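Local coordinates for uncharacterized protein (Nostoc punctiforme, PDB 2QDR), which is of unknown function but has the double-stranded beta-helix fold of the cupins and is a putative dioxygenase, at residues Q65-R70 with I156-N161; F56-V61 with T93-L98; A139-G144 with S181-A186; F116-A121 with E241-T246. All blocks are in the same frame, centred on the assembly; numbering follows the deposited sequence.

Contact 1: Q65-R70 with I156-N161; sequences QGWRVR and ILWMEN
The indole of Trp67 meets that of Trp158 edge to face. The rim of its six-membered ring is directed at the five-membered ring of Trp158, with the two centroids 5.2 Å apart and the planes turned 76° from each other. CH2 of Trp67 does the touching, coming down over one face of the Trp158 indole and lying 3.9 Å from its CE2. In Trp67, CG stands anti to the backbone N (chi1 174°), which carries the benzo end of the indole across to strand 154-160.

Apolar contact extends the patch. Val69, reaching in the same direction as Trp67, sets its CG2 methyl 4.0 Å from CZ2 of Trp158, an approach oblique to the indole plane.

The polar element is local to 156-161. NE1 of Trp158 donates a weak hydrogen bond to OE2 of Glu160, 3.0 Å long and bent to 133° at the hydrogen; the carboxylate lies at the edge of the indole.

The tryptophan pair joins strand 64-67 to strand 154-160 within the N-terminal, cupin-like half. Strand 154-160 runs between strands 92-98 and 113-117, pairing with both. Trp67 forms a G1 beta bulge with Gly66 opposite Gly79 of strand 79-86. Val96 touches both tryptophans, Leu113 packs on Trp158, and Leu166 touches Val69 and Glu160.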
loop_
_atom_site.group_PDB
_atom_site.type_symbol
_atom_site.label_atom_id
_atom_site.label_comp_id
_atom_site.label_asym_id
_atom_site.label_seq_id
_atom_site.Cartn_x
_atom_site.Cartn_y
_atom_site.Cartn_z
ATOM N N GLN A 65 52.476 -13.005 10.160
ATOM C CA GLN A 65 53.079 -11.857 9.479
ATOM C C GLN A 65 53.716 -12.327 8.179
ATOM O O GLN A 65 53.807 -13.530 7.927
ATOM C CB GLN A 65 54.124 -11.169 10.378
ATOM C CG GLN A 65 53.563 -10.557 11.668
ATOM C CD GLN A 65 52.564 -9.421 11.421
ATOM O OE1 GLN A 65 52.547 -8.804 10.350
ATOM N NE2 GLN A 65 51.738 -9.132 12.425
ATOM N N GLY A 66 54.144 -11.384 7.347
ATOM C CA GLY A 66 54.787 -11.720 6.076
ATOM C C GLY A 66 53.908 -12.390 5.029
ATOM O O GLY A 66 54.425 -13.109 4.170
ATOM N N TRP A 67 52.591 -12.170 5.100
ATOM C CA TRP A 67 51.658 -12.746 4.143
ATOM C C TRP A 67 51.775 -12.018 2.818
ATOM O O TRP A 67 51.951 -10.800 2.785
ATOM C CB TRP A 67 50.227 -12.664 4.656
ATOM C CG TRP A 67 49.213 -13.116 3.662
ATOM C CD1 TRP A 67 48.923 -14.403 3.307
ATOM C CD2 TRP A 67 48.334 -12.281 2.907
ATOM N NE1 TRP A 67 47.920 -14.418 2.369
ATOM C CE2 TRP A 67 47.539 -13.128 2.106
ATOM C CE3 TRP A 67 48.145 -10.900 2.826
ATOM C CZ2 TRP A 67 46.566 -12.640 1.240
ATOM C CZ3 TRP A 67 47.180 -10.413 1.960
ATOM C CH2 TRP A 67 46.401 -11.282 1.179
ATOM N N ARG A 68 51.652 -12.775 1.729
ATOM C CA ARG A 68 51.775 -12.247 0.390
ATOM C C ARG A 68 50.962 -13.135 -0.551
ATOM O O ARG A 68 50.982 -14.353 -0.391
ATOM C CB ARG A 68 53.254 -12.298 0.025
ATOM C CG ARG A 68 53.707 -11.409 -1.118
ATOM C CD ARG A 68 55.188 -11.641 -1.439
ATOM N NE ARG A 68 56.015 -11.786 -0.230
ATOM C CZ ARG A 68 56.419 -10.802 0.582
ATOM N NH1 ARG A 68 56.055 -9.540 0.388
ATOM N NH2 ARG A 68 57.171 -11.096 1.641
ATOM N N VAL A 69 50.236 -12.538 -1.502
ATOM C CA VAL A 69 49.413 -13.312 -2.448
ATOM C C VAL A 69 50.333 -14.060 -3.410
ATOM O O VAL A 69 51.256 -13.460 -3.946
ATOM C CB VAL A 69 48.432 -12.423 -3.224
ATOM C CG1 VAL A 69 47.642 -13.239 -4.267
ATOM C CG2 VAL A 69 47.471 -11.730 -2.273
ATOM N N ARG A 70 50.088 -15.359 -3.613
ATOM C CA ARG A 70 50.932 -16.195 -4.495
ATOM C C ARG A 70 50.953 -15.590 -5.903
ATOM O O ARG A 70 49.904 -15.192 -6.413
ATOM C CB ARG A 70 50.462 -17.667 -4.507
ATOM C CG ARG A 70 51.447 -18.652 -5.206
ATOM C CD ARG A 70 51.027 -20.128 -5.077
ATOM N N ILE A 156 41.059 -5.545 6.344
ATOM C CA ILE A 156 40.093 -6.005 5.368
ATOM C C ILE A 156 39.674 -7.464 5.493
ATOM O O ILE A 156 40.494 -8.313 5.829
ATOM C CB ILE A 156 40.752 -5.933 3.943
ATOM C CG1 ILE A 156 41.522 -4.624 3.707
ATOM C CG2 ILE A 156 39.723 -6.119 2.812
ATOM C CD1 ILE A 156 42.216 -4.540 2.354
ATOM N N LEU A 157 38.399 -7.749 5.206
ATOM C CA LEU A 157 37.905 -9.116 5.176
ATOM C C LEU A 157 38.258 -9.571 3.766
ATOM O O LEU A 157 37.644 -9.120 2.804
ATOM C CB LEU A 157 36.405 -9.235 5.430
ATOM C CG LEU A 157 35.899 -8.833 6.815
ATOM C CD1 LEU A 157 34.374 -8.903 6.853
ATOM C CD2 LEU A 157 36.506 -9.704 7.910
ATOM N N TRP A 158 39.282 -10.414 3.653
ATOM C CA TRP A 158 39.767 -10.924 2.378
ATOM C C TRP A 158 39.114 -12.272 2.122
ATOM O O TRP A 158 39.402 -13.240 2.826
ATOM C CB TRP A 158 41.283 -11.047 2.440
ATOM C CG TRP A 158 41.952 -11.384 1.167
ATOM C CD1 TRP A 158 42.226 -12.630 0.680
ATOM C CD2 TRP A 158 42.496 -10.453 0.227
ATOM N NE1 TRP A 158 42.894 -12.527 -0.520
ATOM C CE2 TRP A 158 43.072 -11.202 -0.818
ATOM C CE3 TRP A 158 42.551 -9.056 0.167
ATOM C CZ2 TRP A 158 43.688 -10.600 -1.922
ATOM C CZ3 TRP A 158 43.168 -8.457 -0.926
ATOM C CH2 TRP A 158 43.721 -9.231 -1.958
HETATM N N MSE A 159 38.260 -12.337 1.105
HETATM C CA MSE A 159 37.495 -13.551 0.773
HETATM C C MSE A 159 37.800 -14.176 -0.593
HETATM O O MSE A 159 37.296 -13.727 -1.612
HETATM C CB MSE A 159 36.007 -13.191 0.873
HETATM C CG MSE A 159 35.563 -12.944 2.302
HETATM SE SE MSE A 159 33.914 -11.977 2.501
HETATM C CE MSE A 159 34.497 -10.212 1.947
ATOM N N GLU A 160 38.611 -15.227 -0.585
ATOM C CA GLU A 160 39.008 -15.966 -1.786
ATOM C C GLU A 160 37.952 -17.047 -2.001
ATOM O O GLU A 160 37.836 -17.922 -1.161
ATOM C CB GLU A 160 40.384 -16.576 -1.588
ATOM C CG GLU A 160 41.473 -15.562 -1.193
ATOM C CD GLU A 160 42.841 -16.184 -1.007
ATOM O OE1 GLU A 160 43.018 -17.399 -1.261
ATOM O OE2 GLU A 160 43.753 -15.450 -0.596
ATOM N N ASN A 161 37.194 -17.004 -3.104
ATOM C CA ASN A 161 36.086 -17.960 -3.338
ATOM C C ASN A 161 36.217 -19.035 -4.415
ATOM O O ASN A 161 35.539 -20.060 -4.329
ATOM C CB ASN A 161 34.822 -17.183 -3.706
ATOM C CG ASN A 161 34.415 -16.163 -2.675
ATOM O OD1 ASN A 161 34.777 -16.238 -1.499
ATOM N ND2 ASN A 161 33.617 -15.208 -3.113
#

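Contact 2: F56-V61 with T93-L98; sequences FDTNTV and TSRVVL
With CG anti to the backbone N (chi1 -176°) and the chain extended from there to NE, Arg95 reaches from strand 92-98 to the turn at Thr58 and Asn59. Asn59 has CG anti to its carbonyl carbon (chi1 -66°), and although its CB leaves the backbone away from the strand, the amide turns back far enough for OD1 to meet the arginine. NH1 of Arg95 donates to OD1 of Asn59 at 3.2 Å, a fairly straight bond of 157°. The oxygen lies close to the guanidinium plane, yet the N-H reaches it from above the plane of the amide. A weak second bond runs from NH2 of Arg95 to the same OD1, 3.4 Å away. OG1 of Thr58 lies 3.0 Å from NH1 of Arg95, but the angle is too poor for a hydrogen bond; it is hydrogen-bonded to the backbone O of Asp259 and more weakly to the hydroxyl of Tyr243.

A salt bridge with Glu155 probably helps to fix the guanidinium. OD1 of Asp57 accepts from the backbone N of Asn59 at 3.1 Å, an Asx turn after strand 54-57. That strand edges the C-terminal half's sheet and Arg95 belongs to the N-terminal one, consistent with two cupin-like halves joined across their sheets.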
loop_
_atom_site.group_PDB
_atom_site.type_symbol
_atom_site.label_atom_id
_atom_site.label_comp_id
_atom_site.label_asym_id
_atom_site.label_seq_id
_atom_site.Cartn_x
_atom_site.Cartn_y
_atom_site.Cartn_z
ATOM N N PHE A 56 33.907 -17.198 17.459
ATOM C CA PHE A 56 35.212 -16.875 18.055
ATOM C C PHE A 56 35.679 -15.439 17.783
ATOM O O PHE A 56 35.265 -14.797 16.814
ATOM C CB PHE A 56 36.299 -17.872 17.618
ATOM C CG PHE A 56 36.469 -17.995 16.139
ATOM C CD1 PHE A 56 35.745 -18.942 15.424
ATOM C CD2 PHE A 56 37.384 -17.197 15.462
ATOM C CE1 PHE A 56 35.914 -19.081 14.058
ATOM C CE2 PHE A 56 37.556 -17.327 14.090
ATOM C CZ PHE A 56 36.827 -18.276 13.388
ATOM N N ASP A 57 36.547 -14.964 18.674
ATOM C CA ASP A 57 37.119 -13.642 18.615
ATOM C C ASP A 57 38.273 -13.708 17.632
ATOM O O ASP A 57 39.202 -14.483 17.838
ATOM C CB ASP A 57 37.608 -13.229 20.014
ATOM C CG ASP A 57 38.107 -11.783 20.097
ATOM O OD1 ASP A 57 38.032 -11.019 19.108
ATOM O OD2 ASP A 57 38.581 -11.407 21.194
ATOM N N THR A 58 38.215 -12.910 16.566
ATOM C CA THR A 58 39.292 -12.872 15.563
ATOM C C THR A 58 40.586 -12.251 16.131
ATOM O O THR A 58 41.667 -12.532 15.602
ATOM C CB THR A 58 38.873 -12.149 14.255
ATOM O OG1 THR A 58 38.485 -10.790 14.527
ATOM C CG2 THR A 58 37.718 -12.889 13.588
ATOM N N ASN A 59 40.478 -11.424 17.183
ATOM C CA ASN A 59 41.648 -10.835 17.844
ATOM C C ASN A 59 42.604 -11.929 18.334
ATOM O O ASN A 59 43.810 -11.800 18.178
ATOM C CB ASN A 59 41.261 -9.968 19.054
ATOM C CG ASN A 59 40.481 -8.705 18.691
ATOM O OD1 ASN A 59 40.738 -8.051 17.691
ATOM N ND2 ASN A 59 39.570 -8.325 19.564
ATOM N N THR A 60 42.048 -13.004 18.904
ATOM C CA THR A 60 42.830 -14.135 19.440
ATOM C C THR A 60 43.310 -15.152 18.380
ATOM O O THR A 60 44.078 -16.059 18.716
ATOM C CB THR A 60 42.044 -14.891 20.541
ATOM O OG1 THR A 60 40.878 -15.506 19.977
ATOM C CG2 THR A 60 41.636 -13.933 21.659
ATOM N N VAL A 61 42.850 -15.032 17.130
ATOM C CA VAL A 61 43.301 -15.912 16.054
ATOM C C VAL A 61 44.712 -15.461 15.756
ATOM O O VAL A 61 44.979 -14.252 15.740
ATOM C CB VAL A 61 42.451 -15.812 14.774
ATOM C CG1 VAL A 61 43.073 -16.626 13.619
ATOM C CG2 VAL A 61 41.018 -16.270 15.033
ATOM N N THR A 93 38.279 -17.306 4.093
ATOM C CA THR A 93 37.863 -16.016 4.636
ATOM C C THR A 93 38.938 -15.671 5.645
ATOM O O THR A 93 39.358 -16.536 6.421
ATOM C CB THR A 93 36.477 -16.025 5.292
ATOM O OG1 THR A 93 35.485 -16.317 4.303
ATOM C CG2 THR A 93 36.163 -14.654 5.918
ATOM N N SER A 94 39.394 -14.425 5.628
ATOM C CA SER A 94 40.456 -14.010 6.539
ATOM C C SER A 94 40.490 -12.508 6.769
ATOM O O SER A 94 39.953 -11.725 5.989
ATOM C CB SER A 94 41.800 -14.526 6.013
ATOM O OG SER A 94 41.970 -14.193 4.655
ATOM N N ARG A 95 41.108 -12.137 7.883
ATOM C CA ARG A 95 41.257 -10.761 8.303
ATOM C C ARG A 95 42.709 -10.413 8.031
ATOM O O ARG A 95 43.612 -10.904 8.724
ATOM C CB ARG A 95 40.911 -10.653 9.771
ATOM C CG ARG A 95 40.923 -9.257 10.352
ATOM C CD ARG A 95 40.730 -9.388 11.827
ATOM N NE ARG A 95 40.790 -8.129 12.558
ATOM C CZ ARG A 95 40.874 -8.043 13.890
ATOM N NH1 ARG A 95 40.936 -9.138 14.663
ATOM N NH2 ARG A 95 40.932 -6.850 14.466
ATOM N N VAL A 96 42.936 -9.603 6.996
ATOM C CA VAL A 96 44.287 -9.205 6.608
ATOM C C VAL A 96 44.549 -7.770 7.032
ATOM O O VAL A 96 43.602 -7.005 7.229
ATOM C CB VAL A 96 44.560 -9.367 5.068
ATOM C CG1 VAL A 96 44.357 -10.815 4.626
ATOM C CG2 VAL A 96 43.706 -8.430 4.204
ATOM N N VAL A 97 45.827 -7.427 7.206
ATOM C CA VAL A 97 46.217 -6.073 7.577
ATOM C C VAL A 97 47.340 -5.645 6.650
ATOM O O VAL A 97 48.435 -6.211 6.695
ATOM C CB VAL A 97 46.664 -5.949 9.042
ATOM C CG1 VAL A 97 47.032 -4.486 9.381
ATOM C CG2 VAL A 97 45.568 -6.493 9.960
ATOM N N LEU A 98 47.053 -4.651 5.813
ATOM C CA LEU A 98 48.008 -4.109 4.866
ATOM C C LEU A 98 48.702 -2.903 5.507
ATOM O O LEU A 98 48.025 -2.051 6.082
ATOM C CB LEU A 98 47.291 -3.698 3.587
ATOM C CG LEU A 98 46.488 -4.805 2.896
ATOM C CD1 LEU A 98 45.859 -4.266 1.629
ATOM C CD2 LEU A 98 47.334 -6.033 2.563
#

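Contact 3: A139-G144 with S181-A186; sequences AGVRIG and SDFIPA
Phe183 has its ring sandwiched between Val141 on one face and its own chain on the other. The CG1 methyl of Val141 sits 3.7 Å from the ring centroid and only 9° off the normal, a CH-pi contact directed almost straight at the centre. On the opposite face the backbone N of Pro185 lies over the ring centre, 3.9 Å above the plane, as the chain folds back past its own phenylalanine. Ile143 comes in obliquely, its CD1 methyl 3.7 Å from CE1 of Phe183 and 3.9 Å from CZ of the same ring. Val141 thus lies over the face, while Ile143 meets the CE1-CZ end of the ring.

The side chain of Val141 has CG1 anti to the backbone N (chi1 174°), and this is the branch that meets the ring. No hydrogen bond crosses between 139-144 and 181-186; the contact is wholly apolar.

The loop after strand 133-137 packs here on the lead-in to strand 184-188, its partner in the eight-stranded sheet of the N-terminal half. Pro138 also touches Phe183, and Ile137 touches Ile143. Phe267 of the second subunit meets the Phe183 ring at about 60°, so 181-186 forms part of the interface with that subunit.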
loop_
_atom_site.group_PDB
_atom_site.type_symbol
_atom_site.label_atom_id
_atom_site.label_comp_id
_atom_site.label_asym_id
_atom_site.label_seq_id
_atom_site.Cartn_x
_atom_site.Cartn_y
_atom_site.Cartn_z
ATOM N N ALA A 139 36.861 -13.553 -11.035
ATOM C CA ALA A 139 38.098 -14.130 -11.535
ATOM C C ALA A 139 38.284 -13.697 -12.965
ATOM O O ALA A 139 37.343 -13.770 -13.747
ATOM C CB ALA A 139 38.057 -15.642 -11.460
ATOM N N GLY A 140 39.472 -13.196 -13.287
ATOM C CA GLY A 140 39.797 -12.754 -14.641
ATOM C C GLY A 140 39.614 -11.275 -14.917
ATOM O O GLY A 140 40.070 -10.795 -15.948
ATOM N N VAL A 141 38.939 -10.551 -14.027
ATOM C CA VAL A 141 38.727 -9.118 -14.206
ATOM C C VAL A 141 39.965 -8.385 -13.748
ATOM O O VAL A 141 40.435 -8.618 -12.644
ATOM C CB VAL A 141 37.501 -8.594 -13.413
ATOM C CG1 VAL A 141 37.391 -7.052 -13.495
ATOM C CG2 VAL A 141 36.222 -9.282 -13.915
ATOM N N ARG A 142 40.467 -7.490 -14.596
ATOM C CA ARG A 142 41.659 -6.699 -14.296
ATOM C C ARG A 142 41.380 -5.525 -13.375
ATOM O O ARG A 142 40.412 -4.795 -13.552
ATOM C CB ARG A 142 42.303 -6.148 -15.572
ATOM C CG ARG A 142 43.599 -5.352 -15.361
ATOM C CD ARG A 142 44.113 -4.841 -16.685
ATOM N NE ARG A 142 45.309 -4.008 -16.529
ATOM C CZ ARG A 142 45.315 -2.728 -16.148
ATOM N NH1 ARG A 142 44.190 -2.072 -15.831
ATOM N NH2 ARG A 142 46.479 -2.097 -16.050
ATOM N N ILE A 143 42.293 -5.347 -12.426
ATOM C CA ILE A 143 42.276 -4.289 -11.443
ATOM C C ILE A 143 43.528 -3.511 -11.706
ATOM O O ILE A 143 44.537 -4.105 -12.064
ATOM C CB ILE A 143 42.340 -4.834 -10.003
ATOM C CG1 ILE A 143 41.158 -5.765 -9.715
ATOM C CG2 ILE A 143 42.381 -3.700 -8.959
ATOM C CD1 ILE A 143 39.783 -5.112 -9.830
ATOM N N GLY A 144 43.478 -2.192 -11.537
ATOM C CA GLY A 144 44.654 -1.347 -11.741
ATOM C C GLY A 144 45.562 -1.429 -10.516
ATOM O O GLY A 144 45.340 -2.269 -9.633
ATOM N N SER A 181 30.210 -8.970 -15.851
ATOM C CA SER A 181 28.904 -8.501 -15.397
ATOM C C SER A 181 28.857 -8.419 -13.887
ATOM O O SER A 181 28.379 -7.454 -13.333
ATOM C CB SER A 181 27.832 -9.483 -15.809
ATOM O OG SER A 181 27.999 -9.816 -17.157
ATOM N N ASP A 182 29.424 -9.426 -13.233
ATOM C CA ASP A 182 29.453 -9.522 -11.779
ATOM C C ASP A 182 30.437 -8.561 -11.087
ATOM O O ASP A 182 30.468 -8.531 -9.852
ATOM C CB ASP A 182 29.792 -10.972 -11.379
ATOM C CG ASP A 182 28.819 -12.007 -11.988
ATOM O OD1 ASP A 182 27.604 -11.735 -12.104
ATOM O OD2 ASP A 182 29.292 -13.101 -12.356
ATOM N N PHE A 183 31.200 -7.763 -11.846
ATOM C CA PHE A 183 32.185 -6.828 -11.268
ATOM C C PHE A 183 31.578 -5.606 -10.555
ATOM O O PHE A 183 30.915 -4.777 -11.172
ATOM C CB PHE A 183 33.194 -6.411 -12.366
ATOM C CG PHE A 183 34.290 -5.461 -11.905
ATOM C CD1 PHE A 183 35.078 -5.758 -10.800
ATOM C CD2 PHE A 183 34.620 -4.345 -12.660
ATOM C CE1 PHE A 183 36.113 -4.903 -10.397
ATOM C CE2 PHE A 183 35.666 -3.490 -12.275
ATOM C CZ PHE A 183 36.412 -3.772 -11.144
ATOM N N ILE A 184 31.803 -5.542 -9.242
ATOM C CA ILE A 184 31.351 -4.462 -8.375
ATOM C C ILE A 184 32.664 -3.792 -7.989
ATOM O O ILE A 184 33.296 -4.217 -7.027
ATOM C CB ILE A 184 30.554 -4.980 -7.155
ATOM C CG1 ILE A 184 29.336 -5.794 -7.624
ATOM C CG2 ILE A 184 30.118 -3.801 -6.226
ATOM C CD1 ILE A 184 28.528 -6.439 -6.516
ATOM N N PRO A 185 33.118 -2.785 -8.771
ATOM C CA PRO A 185 34.414 -2.138 -8.452
ATOM C C PRO A 185 34.518 -1.475 -7.077
ATOM O O PRO A 185 35.542 -1.637 -6.417
ATOM C CB PRO A 185 34.573 -1.074 -9.561
ATOM C CG PRO A 185 33.244 -0.923 -10.175
ATOM C CD PRO A 185 32.521 -2.216 -9.996
ATOM N N ALA A 186 33.483 -0.756 -6.655
ATOM C CA ALA A 186 33.507 -0.077 -5.364
ATOM C C ALA A 186 32.108 0.302 -4.923
ATOM O O ALA A 186 31.433 1.041 -5.630
ATOM C CB ALA A 186 34.384 1.170 -5.439
#

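Contact 4: F116-A121 with E241-T246; sequences FVIKGA and EGYCLT
Here a sheet of the N-terminal half of the chain packs against a sheet of the C-terminal half, consistent with two cupin-like barrels set side by side, and the apolar side chains of 116-121 and 241-246 meet at the interface of the two sheets. Each segment passes a classic beta bulge where its chain turns a corner: Ile118 and Lys119 opposite Glu155, and Leu245 and Thr246 opposite Leu280.

Two pairs carry the contact. Phe116 meets Leu245, and Ile118 meets Tyr243. In the first, the side chains approach from opposite directions, and CD1 of Leu245 lies 3.7 Å from CE2 of Phe116, with CD2 of the leucine 3.9 Å from the same carbon. Both leucine methyls therefore close on one corner of the phenyl ring. In the second, the side chains cross at about a right angle: the CD1 methyl of Ile118 lies 3.8 Å from CZ of Tyr243 and 3.9 Å from its OH. The isoleucine has CG1 anti to the carbonyl carbon (chi1 -58°), and from there its extended end runs to the phenol.

Leu157 fills in beside Phe116, Ile118 and Tyr243. No hydrogen bond crosses between the segments; methyl groups meet rings, with the tyrosine oxygen touched by Ile118 CD1. Cohesion here thus rests on dispersion and exclusion of water, while the buried OH of Tyr243 is satisfied by OD1 of Asp259.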
loop_
_atom_site.group_PDB
_atom_site.type_symbol
_atom_site.label_atom_id
_atom_site.label_comp_id
_atom_site.label_asym_id
_atom_site.label_seq_id
_atom_site.Cartn_x
_atom_site.Cartn_y
_atom_site.Cartn_z
ATOM N N PHE A 116 36.084 -6.308 1.890
ATOM C CA PHE A 116 35.247 -5.454 2.731
ATOM C C PHE A 116 36.157 -4.771 3.749
ATOM O O PHE A 116 36.750 -5.445 4.585
ATOM C CB PHE A 116 34.140 -6.231 3.431
ATOM C CG PHE A 116 33.227 -5.352 4.236
ATOM C CD1 PHE A 116 32.167 -4.708 3.627
ATOM C CD2 PHE A 116 33.442 -5.147 5.592
ATOM C CE1 PHE A 116 31.320 -3.882 4.355
ATOM C CE2 PHE A 116 32.609 -4.322 6.331
ATOM C CZ PHE A 116 31.536 -3.692 5.711
ATOM N N VAL A 117 36.211 -3.439 3.712
ATOM C CA VAL A 117 37.106 -2.661 4.583
ATOM C C VAL A 117 36.578 -2.486 6.007
ATOM O O VAL A 117 35.527 -1.890 6.211
ATOM C CB VAL A 117 37.391 -1.270 3.972
ATOM C CG1 VAL A 117 38.358 -0.451 4.857
ATOM C CG2 VAL A 117 37.949 -1.416 2.549
ATOM N N ILE A 118 37.350 -2.969 6.980
ATOM C CA ILE A 118 37.008 -2.898 8.395
ATOM C C ILE A 118 37.536 -1.618 9.028
ATOM O O ILE A 118 36.818 -0.964 9.770
ATOM C CB ILE A 118 37.596 -4.091 9.177
ATOM C CG1 ILE A 118 37.103 -5.419 8.595
ATOM C CG2 ILE A 118 37.246 -3.982 10.684
ATOM C CD1 ILE A 118 37.759 -6.632 9.225
ATOM N N LYS A 119 38.805 -1.310 8.783
ATOM C CA LYS A 119 39.448 -0.119 9.322
ATOM C C LYS A 119 40.340 0.473 8.235
ATOM O O LYS A 119 40.796 -0.251 7.345
ATOM C CB LYS A 119 40.279 -0.474 10.567
ATOM C CG LYS A 119 40.747 0.727 11.427
ATOM C CD LYS A 119 41.789 0.360 12.525
ATOM C CE LYS A 119 43.193 0.097 11.933
ATOM N NZ LYS A 119 44.218 -0.300 12.934
ATOM N N GLY A 120 40.568 1.782 8.302
ATOM C CA GLY A 120 41.418 2.474 7.340
ATOM C C GLY A 120 40.781 2.651 5.977
ATOM O O GLY A 120 39.552 2.660 5.854
ATOM N N ALA A 121 41.629 2.791 4.955
ATOM C CA ALA A 121 41.189 2.985 3.580
ATOM C C ALA A 121 42.206 2.427 2.600
ATOM O O ALA A 121 43.413 2.500 2.828
ATOM C CB ALA A 121 40.974 4.447 3.313
ATOM N N GLU A 241 28.196 -17.201 7.182
ATOM C CA GLU A 241 29.340 -16.736 7.951
ATOM C C GLU A 241 29.107 -15.264 8.149
ATOM O O GLU A 241 28.323 -14.668 7.423
ATOM C CB GLU A 241 30.688 -16.971 7.279
ATOM C CG GLU A 241 30.972 -16.168 6.012
ATOM C CD GLU A 241 32.423 -16.322 5.532
ATOM O OE1 GLU A 241 33.121 -17.287 5.897
ATOM O OE2 GLU A 241 32.868 -15.459 4.774
ATOM N N GLY A 242 29.784 -14.680 9.124
ATOM C CA GLY A 242 29.643 -13.256 9.357
ATOM C C GLY A 242 30.655 -12.695 10.321
ATOM O O GLY A 242 31.322 -13.449 11.028
ATOM N N TYR A 243 30.753 -11.364 10.334
ATOM C CA TYR A 243 31.692 -10.639 11.177
ATOM C C TYR A 243 30.957 -9.490 11.837
ATOM O O TYR A 243 30.197 -8.784 11.172
ATOM C CB TYR A 243 32.808 -10.119 10.303
ATOM C CG TYR A 243 34.026 -9.577 11.005
ATOM C CD1 TYR A 243 34.108 -8.249 11.377
ATOM C CD2 TYR A 243 35.138 -10.386 11.216
ATOM C CE1 TYR A 243 35.253 -7.748 11.986
ATOM C CE2 TYR A 243 36.287 -9.895 11.816
ATOM C CZ TYR A 243 36.347 -8.579 12.197
ATOM O OH TYR A 243 37.494 -8.105 12.810
ATOM N N CYS A 244 31.171 -9.314 13.139
ATOM C CA CYS A 244 30.528 -8.243 13.899
ATOM C C CYS A 244 31.360 -6.967 13.817
ATOM O O CYS A 244 32.504 -6.952 14.267
ATOM C CB CYS A 244 30.347 -8.642 15.357
ATOM S SG CYS A 244 29.735 -7.263 16.345
ATOM N N LEU A 245 30.758 -5.904 13.290
ATOM C CA LEU A 245 31.420 -4.616 13.095
ATOM C C LEU A 245 31.215 -3.645 14.244
ATOM O O LEU A 245 32.096 -2.835 14.511
ATOM C CB LEU A 245 30.934 -4.004 11.773
ATOM C CG LEU A 245 31.204 -4.863 10.511
ATOM C CD1 LEU A 245 30.459 -4.348 9.287
ATOM C CD2 LEU A 245 32.708 -4.979 10.211
ATOM N N THR A 246 30.057 -3.705 14.902
ATOM C CA THR A 246 29.786 -2.838 16.041
ATOM C C THR A 246 28.640 -3.425 16.884
ATOM O O THR A 246 27.851 -4.230 16.391
ATOM C CB THR A 246 29.516 -1.366 15.587
ATOM O OG1 THR A 246 29.713 -0.490 16.699
ATOM C CG2 THR A 246 28.131 -1.182 15.020
#

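Contacts 2, 3 and 4 are buried; contact 1, partly so, lies on the face of strand 154-160 turned away from the C-terminal half. All four reach the eight-stranded sheet; in contacts 1, 2 and 4 the strands are direct neighbours, 154-160 being flanked by 92-98 and 113-117. Contacts 2 and 4 both cross to the seven-stranded sheet and touch where Thr93 OG1 bonds Glu241 OE2 at 2.8 Å. Chemistry differs: an aromatic pair with a weak indole-carboxylate bond within one segment in contact 1, arginine and amide in contact 2, apolar groups in contacts 3 and 4. Another subunit reaches several residues of contact 3 but only Thr246 in contact 4.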